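Local structure of uncharacterized protein ydaL (Escherichia coli, 3QD7) at residues K62-F67 / S98-W103; R102-F107 / C126-R131. The protein binds DNA and has DNA endonuclease activity as a whole protein, of which this chain is the piece holding the Smr domain. All blocks are in the same frame, centred on the assembly; numbering follows the deposited sequence.

Contact 1 of 2, residues K62-F67 / S98-W103; sequences KMVFSF and SYVARW
The CA atoms of V64 and V100, 7.9 Å apart, are the nearest pair of CA atoms across the two helical segments 62-67 and 98-103. Each segment is an interior piece of a longer helix, held by its own i+4 backbone bonds such as S66 N to K62 O at 3.0 Å and W103 N to Y99 O at 2.8 Å. No hydrogen bond crosses between them, so the contact is apolar side-chain packing, and it buries only 125 Å² in all. V64 supplies one side of it and is directed at the other helix. Its CG2 methyl lies 4.0 Å from W103 CE3, near the indole plane, so the methyl abuts the six-membered ring at its edge, and the two side chains cross at about a right angle. With CG anti to its carbonyl carbon (chi1 -63°), W103 folds its indole back along its own helix, where Y99 O lies 3.1 Å above one face, offset toward the rim. V100 adds a looser methyl contact, its CG2 being 4.4 Å from V64 CG2. The polar end of the indole is satisfied by a hydrogen bond from NE1 to T11 O. W103 also packs on C60 and R61 of helix 57-73, while V64 also touches L50 of strand 49-51 and V100 touches I81 of strand 78-82, which seats both helices on the central sheet.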
ATOM      1  N   LYS A  62      -0.799  11.019  -5.220  1.00 22.91           N
ATOM      2  CA  LYS A  62      -0.621  12.110  -4.252  1.00 23.34           C
ATOM      3  C   LYS A  62      -1.013  11.691  -2.820  1.00 20.26           C
ATOM      4  O   LYS A  62      -0.315  12.012  -1.870  1.00 21.26           O
ATOM      5  CB  LYS A  62      -1.406  13.360  -4.703  1.00 22.91           C
ATOM      6  CG  LYS A  62      -1.003  13.881  -6.099  1.00 27.23           C
ATOM      7  CD  LYS A  62      -1.465  15.339  -6.380  1.00 33.81           C
ATOM      8  CE  LYS A  62      -2.973  15.447  -6.495  1.00 38.36           C
ATOM      9  NZ  LYS A  62      -3.382  16.587  -7.359  1.00 45.23           N
ATOM     10  N   MET A  63      -2.118  10.964  -2.682  1.00 21.21           N
ATOM     11  CA  MET A  63      -2.599  10.497  -1.372  1.00 23.52           C
ATOM     12  C   MET A  63      -1.663   9.463  -0.722  1.00 20.74           C
ATOM     13  O   MET A  63      -1.357   9.538   0.455  1.00 20.50           O
ATOM     14  CB  MET A  63      -4.012   9.900  -1.517  1.00 23.30           C
ATOM     15  CG  MET A  63      -5.078  10.924  -1.905  1.00 24.02           C
ATOM     16  SD  MET A  63      -6.612  10.144  -2.459  1.00 30.45           S
ATOM     17  CE  MET A  63      -7.374   9.789  -0.879  1.00 20.51           C
ATOM     18  N   VAL A  64      -1.201   8.499  -1.501  1.00 19.23           N
ATOM     19  CA  VAL A  64      -0.313   7.453  -0.971  1.00 22.82           C
ATOM     20  C   VAL A  64       0.995   8.087  -0.471  1.00 20.74           C
ATOM     21  O   VAL A  64       1.477   7.792   0.621  1.00 18.05           O
ATOM     22  CB  VAL A  64      -0.060   6.340  -2.073  1.00 22.81           C
ATOM     23  CG1 VAL A  64       1.080   5.389  -1.689  1.00 21.67           C
ATOM     24  CG2 VAL A  64      -1.370   5.569  -2.367  1.00 14.87           C
ATOM     25  N   PHE A  65       1.555   8.966  -1.288  1.00 24.06           N
ATOM     26  CA  PHE A  65       2.782   9.643  -0.938  1.00 22.14           C
ATOM     27  C   PHE A  65       2.591  10.436   0.338  1.00 25.02           C
ATOM     28  O   PHE A  65       3.342  10.273   1.301  1.00 22.92           O
ATOM     29  CB  PHE A  65       3.218  10.552  -2.078  1.00 24.45           C
ATOM     30  CG  PHE A  65       4.467  11.311  -1.796  1.00 24.18           C
ATOM     31  CD1 PHE A  65       4.422  12.691  -1.586  1.00 23.04           C
ATOM     32  CD2 PHE A  65       5.696  10.659  -1.763  1.00 22.06           C
ATOM     33  CE1 PHE A  65       5.592  13.415  -1.346  1.00 24.81           C
ATOM     34  CE2 PHE A  65       6.877  11.383  -1.525  1.00 25.25           C
ATOM     35  CZ  PHE A  65       6.813  12.756  -1.307  1.00 24.09           C
ATOM     36  N   SER A  66       1.563  11.275   0.355  1.00 23.92           N
ATOM     37  CA  SER A  66       1.274  12.100   1.518  1.00 25.73           C
ATOM     38  C   SER A  66       0.940  11.257   2.768  1.00 24.34           C
ATOM     39  O   SER A  66       1.380  11.559   3.879  1.00 25.82           O
ATOM     40  CB  SER A  66       0.117  13.043   1.161  1.00 28.28           C
ATOM     41  OG  SER A  66      -0.119  13.940   2.222  1.00 43.83           O
ATOM     42  N   PHE A  67       0.156  10.193   2.577  1.00 18.84           N
ATOM     43  CA  PHE A  67      -0.256   9.320   3.688  1.00 19.28           C
ATOM     44  C   PHE A  67       0.949   8.591   4.283  1.00 19.65           C
ATOM     45  O   PHE A  67       1.123   8.537   5.499  1.00 18.54           O
ATOM     46  CB  PHE A  67      -1.309   8.308   3.200  1.00 18.95           C
ATOM     47  CG  PHE A  67      -1.693   7.274   4.231  1.00 19.47           C
ATOM     48  CD1 PHE A  67      -2.534   7.609   5.311  1.00 19.20           C
ATOM     49  CD2 PHE A  67      -1.235   5.948   4.108  1.00 16.20           C
ATOM     50  CE1 PHE A  67      -2.914   6.633   6.262  1.00 21.02           C
ATOM     51  CE2 PHE A  67      -1.618   4.974   5.050  1.00 19.56           C
ATOM     52  CZ  PHE A  67      -2.454   5.319   6.131  1.00 16.65           C
ATOM     53  N   SER A  98      -2.337  -2.170  -8.673  1.00 21.62           N
ATOM     54  CA  SER A  98      -1.028  -2.418  -9.323  1.00 21.96           C
ATOM     55  C   SER A  98      -0.050  -1.270  -9.105  1.00 21.19           C
ATOM     56  O   SER A  98       1.133  -1.511  -8.853  1.00 23.35           O
ATOM     57  CB  SER A  98      -1.168  -2.736 -10.811  1.00 22.29           C
ATOM     58  OG  SER A  98      -1.819  -3.962 -10.989  1.00 26.57           O
ATOM     59  N   TYR A  99      -0.558  -0.038  -9.156  1.00 18.97           N
ATOM     60  CA  TYR A  99       0.258   1.133  -8.847  1.00 17.50           C
ATOM     61  C   TYR A  99       0.669   1.132  -7.398  1.00 22.11           C
ATOM     62  O   TYR A  99       1.826   1.463  -7.085  1.00 23.04           O
ATOM     63  CB  TYR A  99      -0.480   2.430  -9.186  1.00 20.88           C
ATOM     64  CG  TYR A  99      -0.233   2.903 -10.602  1.00 25.73           C
ATOM     65  CD1 TYR A  99       1.076   3.152 -11.062  1.00 24.88           C
ATOM     66  CD2 TYR A  99      -1.296   3.099 -11.492  1.00 27.14           C
ATOM     67  CE1 TYR A  99       1.311   3.593 -12.360  1.00 24.97           C
ATOM     68  CE2 TYR A  99      -1.069   3.537 -12.814  1.00 28.09           C
ATOM     69  CZ  TYR A  99       0.240   3.781 -13.227  1.00 27.98           C
ATOM     70  OH  TYR A  99       0.479   4.200 -14.503  1.00 26.66           O
ATOM     71  N   VAL A 100      -0.265   0.767  -6.503  1.00 19.66           N
ATOM     72  CA  VAL A 100       0.057   0.758  -5.063  1.00 15.92           C
ATOM     73  C   VAL A 100       1.171  -0.275  -4.802  1.00 21.24           C
ATOM     74  O   VAL A 100       2.108  -0.025  -4.039  1.00 18.70           O
ATOM     75  CB  VAL A 100      -1.200   0.490  -4.163  1.00 21.92           C
ATOM     76  CG1 VAL A 100      -0.778   0.177  -2.716  1.00 21.51           C
ATOM     77  CG2 VAL A 100      -2.210   1.685  -4.195  1.00 14.67           C
ATOM     78  N   ALA A 101       1.090  -1.422  -5.471  1.00 23.56           N
ATOM     79  CA  ALA A 101       2.146  -2.436  -5.365  1.00 25.59           C
ATOM     80  C   ALA A 101       3.543  -1.885  -5.690  1.00 25.06           C
ATOM     81  O   ALA A 101       4.503  -2.183  -4.997  1.00 23.50           O
ATOM     82  CB  ALA A 101       1.835  -3.627  -6.260  1.00 23.29           C
ATOM     83  N   ARG A 102       3.649  -1.101  -6.760  1.00 20.41           N
ATOM     84  CA  ARG A 102       4.919  -0.510  -7.137  1.00 17.86           C
ATOM     85  C   ARG A 102       5.308   0.610  -6.183  1.00 20.44           C
ATOM     86  O   ARG A 102       6.445   0.664  -5.725  1.00 21.34           O
ATOM     87  CB  ARG A 102       4.818   0.064  -8.551  1.00 22.08           C
ATOM     88  CG  ARG A 102       5.940   1.023  -8.892  1.00 24.61           C
ATOM     89  CD  ARG A 102       5.609   1.802 -10.120  1.00 35.19           C
ATOM     90  NE  ARG A 102       5.801   0.982 -11.312  1.00 39.52           N
ATOM     91  CZ  ARG A 102       5.849   1.465 -12.544  1.00 38.13           C
ATOM     92  NH1 ARG A 102       5.716   2.775 -12.746  1.00 35.41           N
ATOM     93  NH2 ARG A 102       6.037   0.639 -13.566  1.00 34.60           N
ATOM     94  N   TRP A 103       4.375   1.523  -5.907  1.00 18.13           N
ATOM     95  CA  TRP A 103       4.693   2.711  -5.089  1.00 19.89           C
ATOM     96  C   TRP A 103       5.245   2.373  -3.714  1.00 21.91           C
ATOM     97  O   TRP A 103       6.155   3.050  -3.225  1.00 15.10           O
ATOM     98  CB  TRP A 103       3.472   3.618  -4.952  1.00 16.77           C
ATOM     99  CG  TRP A 103       3.000   4.185  -6.258  1.00 17.53           C
ATOM    100  CD1 TRP A 103       3.728   4.354  -7.403  1.00 18.60           C
ATOM    101  CD2 TRP A 103       1.687   4.676  -6.542  1.00 19.67           C
ATOM    102  NE1 TRP A 103       2.941   4.917  -8.389  1.00 23.80           N
ATOM    103  CE2 TRP A 103       1.686   5.130  -7.880  1.00 22.78           C
ATOM    104  CE3 TRP A 103       0.529   4.807  -5.790  1.00 15.88           C
ATOM    105  CZ2 TRP A 103       0.555   5.687  -8.480  1.00 23.16           C
ATOM    106  CZ3 TRP A 103      -0.587   5.362  -6.377  1.00 20.17           C
ATOM    107  CH2 TRP A 103      -0.575   5.783  -7.719  1.00 19.60           C
TER

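Contact 2 of 2, residues R102-F107 / C126-R131; sequences RWLTEF and CYVALR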
ATOM      1  N   ARG A 102       3.649  -1.101  -6.760  1.00 20.41           N
ATOM      2  CA  ARG A 102       4.919  -0.510  -7.137  1.00 17.86           C
ATOM      3  C   ARG A 102       5.308   0.610  -6.183  1.00 20.44           C
ATOM      4  O   ARG A 102       6.445   0.664  -5.725  1.00 21.34           O
ATOM      5  CB  ARG A 102       4.818   0.064  -8.551  1.00 22.08           C
ATOM      6  CG  ARG A 102       5.940   1.023  -8.892  1.00 24.61           C
ATOM      7  CD  ARG A 102       5.609   1.802 -10.120  1.00 35.19           C
ATOM      8  NE  ARG A 102       5.801   0.982 -11.312  1.00 39.52           N
ATOM      9  CZ  ARG A 102       5.849   1.465 -12.544  1.00 38.13           C
ATOM     10  NH1 ARG A 102       5.716   2.775 -12.746  1.00 35.41           N
ATOM     11  NH2 ARG A 102       6.037   0.639 -13.566  1.00 34.60           N
ATOM     12  N   TRP A 103       4.375   1.523  -5.907  1.00 18.13           N
ATOM     13  CA  TRP A 103       4.693   2.711  -5.089  1.00 19.89           C
ATOM     14  C   TRP A 103       5.245   2.373  -3.714  1.00 21.91           C
ATOM     15  O   TRP A 103       6.155   3.050  -3.225  1.00 15.10           O
ATOM     16  CB  TRP A 103       3.472   3.618  -4.952  1.00 16.77           C
ATOM     17  CG  TRP A 103       3.000   4.185  -6.258  1.00 17.53           C
ATOM     18  CD1 TRP A 103       3.728   4.354  -7.403  1.00 18.60           C
ATOM     19  CD2 TRP A 103       1.687   4.676  -6.542  1.00 19.67           C
ATOM     20  NE1 TRP A 103       2.941   4.917  -8.389  1.00 23.80           N
ATOM     21  CE2 TRP A 103       1.686   5.130  -7.880  1.00 22.78           C
ATOM     22  CE3 TRP A 103       0.529   4.807  -5.790  1.00 15.88           C
ATOM     23  CZ2 TRP A 103       0.555   5.687  -8.480  1.00 23.16           C
ATOM     24  CZ3 TRP A 103      -0.587   5.362  -6.377  1.00 20.17           C
ATOM     25  CH2 TRP A 103      -0.575   5.783  -7.719  1.00 19.60           C
ATOM     26  N   LEU A 104       4.712   1.309  -3.095  1.00 17.80           N
ATOM     27  CA  LEU A 104       5.149   0.955  -1.760  1.00 16.31           C
ATOM     28  C   LEU A 104       6.591   0.495  -1.758  1.00 22.24           C
ATOM     29  O   LEU A 104       7.304   0.776  -0.804  1.00 22.88           O
ATOM     30  CB  LEU A 104       4.240  -0.086  -1.099  1.00 14.12           C
ATOM     31  CG  LEU A 104       2.814   0.358  -0.804  1.00 20.16           C
ATOM     32  CD1 LEU A 104       1.935  -0.817  -0.325  1.00 19.92           C
ATOM     33  CD2 LEU A 104       2.785   1.525   0.180  1.00 20.09           C
ATOM     34  N   THR A 105       7.034  -0.191  -2.824  1.00 21.69           N
ATOM     35  CA  THR A 105       8.434  -0.647  -2.891  1.00 22.58           C
ATOM     36  C   THR A 105       9.414   0.531  -3.061  1.00 25.36           C
ATOM     37  O   THR A 105      10.617   0.384  -2.810  1.00 27.86           O
ATOM     38  CB  THR A 105       8.693  -1.662  -4.015  1.00 21.79           C
ATOM     39  OG1 THR A 105       8.588  -1.000  -5.278  1.00 22.13           O
ATOM     40  CG2 THR A 105       7.698  -2.848  -3.970  1.00 21.52           C
ATOM     41  N   GLU A 106       8.902   1.690  -3.473  1.00 22.21           N
ATOM     42  CA  GLU A 106       9.751   2.880  -3.711  1.00 25.59           C
ATOM     43  C   GLU A 106      10.107   3.696  -2.451  1.00 28.03           C
ATOM     44  O   GLU A 106      11.011   4.560  -2.479  1.00 26.52           O
ATOM     45  CB  GLU A 106       9.106   3.764  -4.778  1.00 24.73           C
ATOM     46  CG  GLU A 106       9.203   3.112  -6.122  1.00 24.33           C
ATOM     47  CD  GLU A 106       8.463   3.838  -7.210  1.00 29.42           C
ATOM     48  OE1 GLU A 106       7.498   4.544  -6.931  1.00 33.30           O
ATOM     49  OE2 GLU A 106       8.821   3.659  -8.380  1.00 40.07           O
ATOM     50  N   PHE A 107       9.392   3.428  -1.359  1.00 24.32           N
ATOM     51  CA  PHE A 107       9.734   3.974  -0.069  1.00 22.52           C
ATOM     52  C   PHE A 107      10.816   3.124   0.595  1.00 23.17           C
ATOM     53  O   PHE A 107      10.649   1.912   0.818  1.00 18.14           O
ATOM     54  CB  PHE A 107       8.493   4.032   0.835  1.00 22.46           C
ATOM     55  CG  PHE A 107       7.460   5.046   0.395  1.00 21.01           C
ATOM     56  CD1 PHE A 107       7.612   6.399   0.703  1.00 19.75           C
ATOM     57  CD2 PHE A 107       6.321   4.645  -0.304  1.00 19.18           C
ATOM     58  CE1 PHE A 107       6.674   7.339   0.307  1.00 14.91           C
ATOM     59  CE2 PHE A 107       5.361   5.586  -0.700  1.00 17.71           C
ATOM     60  CZ  PHE A 107       5.533   6.933  -0.390  1.00 16.39           C
ATOM     61  N   CYS A 126      -4.543  -3.785   1.356  1.00 20.96           N
ATOM     62  CA  CYS A 126      -3.325  -4.439   1.813  1.00 17.90           C
ATOM     63  C   CYS A 126      -2.733  -3.814   3.076  1.00 23.13           C
ATOM     64  O   CYS A 126      -2.851  -2.599   3.317  1.00 20.93           O
ATOM     65  CB  CYS A 126      -2.286  -4.559   0.689  1.00 28.23           C
ATOM     66  SG  CYS A 126      -1.586  -3.001   0.208  1.00 37.56           S
ATOM     67  N   TYR A 127      -2.139  -4.685   3.883  1.00 16.72           N
ATOM     68  CA  TYR A 127      -1.386  -4.351   5.083  1.00 18.41           C
ATOM     69  C   TYR A 127      -0.028  -3.939   4.624  1.00 18.27           C
ATOM     70  O   TYR A 127       0.524  -4.569   3.720  1.00 19.69           O
ATOM     71  CB  TYR A 127      -1.159  -5.609   5.932  1.00 18.47           C
ATOM     72  CG  TYR A 127      -2.395  -6.177   6.547  1.00 18.63           C
ATOM     73  CD1 TYR A 127      -3.437  -5.340   6.924  1.00 19.51           C
ATOM     74  CD2 TYR A 127      -2.524  -7.550   6.785  1.00 18.61           C
ATOM     75  CE1 TYR A 127      -4.570  -5.826   7.505  1.00 22.23           C
ATOM     76  CE2 TYR A 127      -3.671  -8.052   7.373  1.00 24.04           C
ATOM     77  CZ  TYR A 127      -4.686  -7.170   7.731  1.00 23.57           C
ATOM     78  OH  TYR A 127      -5.834  -7.605   8.315  1.00 28.06           O
ATOM     79  N   VAL A 128       0.551  -2.946   5.282  1.00 22.61           N
ATOM     80  CA  VAL A 128       1.883  -2.501   4.949  1.00 20.09           C
ATOM     81  C   VAL A 128       2.703  -2.409   6.249  1.00 26.73           C
ATOM     82  O   VAL A 128       2.250  -1.810   7.237  1.00 23.03           O
ATOM     83  CB  VAL A 128       1.848  -1.108   4.217  1.00 22.55           C
ATOM     84  CG1 VAL A 128       3.248  -0.666   3.766  1.00 18.86           C
ATOM     85  CG2 VAL A 128       0.856  -1.102   3.061  1.00 22.13           C
ATOM     86  N   ALA A 129       3.901  -3.000   6.245  1.00 21.22           N
ATOM     87  CA  ALA A 129       4.813  -2.872   7.385  1.00 23.05           C
ATOM     88  C   ALA A 129       5.756  -1.691   7.159  1.00 22.10           C
ATOM     89  O   ALA A 129       6.386  -1.585   6.109  1.00 22.56           O
ATOM     90  CB  ALA A 129       5.598  -4.164   7.629  1.00 20.39           C
ATOM     91  N   LEU A 130       5.839  -0.827   8.161  1.00 16.14           N
ATOM     92  CA  LEU A 130       6.647   0.381   8.086  1.00 19.63           C
ATOM     93  C   LEU A 130       7.771   0.311   9.127  1.00 20.14           C
ATOM     94  O   LEU A 130       7.531  -0.068  10.276  1.00 23.06           O
ATOM     95  CB  LEU A 130       5.760   1.611   8.348  1.00 16.97           C
ATOM     96  CG  LEU A 130       5.108   2.441   7.229  1.00 20.76           C
ATOM     97  CD1 LEU A 130       4.840   1.749   5.941  1.00 18.77           C
ATOM     98  CD2 LEU A 130       3.850   3.067   7.703  1.00 18.35           C
ATOM     99  N   ARG A 131       8.987   0.658   8.721  1.00 23.26           N
ATOM    100  CA  ARG A 131      10.155   0.752   9.634  1.00 29.29           C
ATOM    101  C   ARG A 131       9.926   1.900  10.630  1.00 32.72           C
ATOM    102  O   ARG A 131       9.497   2.987  10.243  1.00 28.11           O
ATOM    103  CB  ARG A 131      11.416   0.996   8.812  1.00 24.70           C
ATOM    104  CG  ARG A 131      12.729   0.972   9.551  1.00 35.58           C
ATOM    105  CD  ARG A 131      13.707   1.906   8.815  1.00 39.42           C
ATOM    106  NE  ARG A 131      14.479   1.183   7.817  1.00 34.80           N
ATOM    107  CZ  ARG A 131      14.970   1.687   6.688  1.00 35.29           C
ATOM    108  NH1 ARG A 131      14.764   2.952   6.327  1.00 29.67           N
ATOM    109  NH2 ARG A 131      15.663   0.888   5.891  1.00 38.44           N
TER
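L104 reaches from helix 92-105 to C126 and V128 on strand 125-130, a helix-on-sheet contact within the alpha/beta Smr domain. The helix belongs to a beta-alpha-beta crossover: it links strands 78-82 and 110-115, which run the same way with the antiparallel strand 125-130 between them, and so it passes over that middle strand. Along 102-107, R102 comes first; its guanidinium forms a salt bridge with D16. L104 is the one residue of 102-107 that touches the strand segment, without any hydrogen bond, and it also touches I81 and Y113 on the flanking strands. T105 turns back on the helix: OG1, set between the backbone N and the carbonyl carbon (chi1 70°), donates a hydrogen bond to R102 O at 2.7 Å, in the carbonyl plane on a lone pair, with a C=O...O angle of 139°. F107 packs on I68 and Q69 of helix 57-73. At the strand, V128 and L104 meet tip to tip, with V128 CG2 3.6 Å from L104 CD1; that same leucine methyl also lies 4.2 Å from C126 SG.

In the fold
Contacts 1 and 2 have centres about 8 Å apart and share helix 92-105; their segments overlap at R102 and W103, though W103 packs across contact 1 and L104 across contact 2. Along the chain, helix 57-73 comes first, then strand 78-82, the shared helix, strand 110-115 and finally strand 125-130. The shared helix thus faces two ways: contact 1 joins it laterally to helix 57-73, and contact 2 seats it on the sheet. Direct packing connects them, since F107 CZ lies 3.9 Å from F65 CA. All touching residues are buried, and all four segments belong to the Smr domain; together the contacts tie one helical layer to the sheet in this endonuclease.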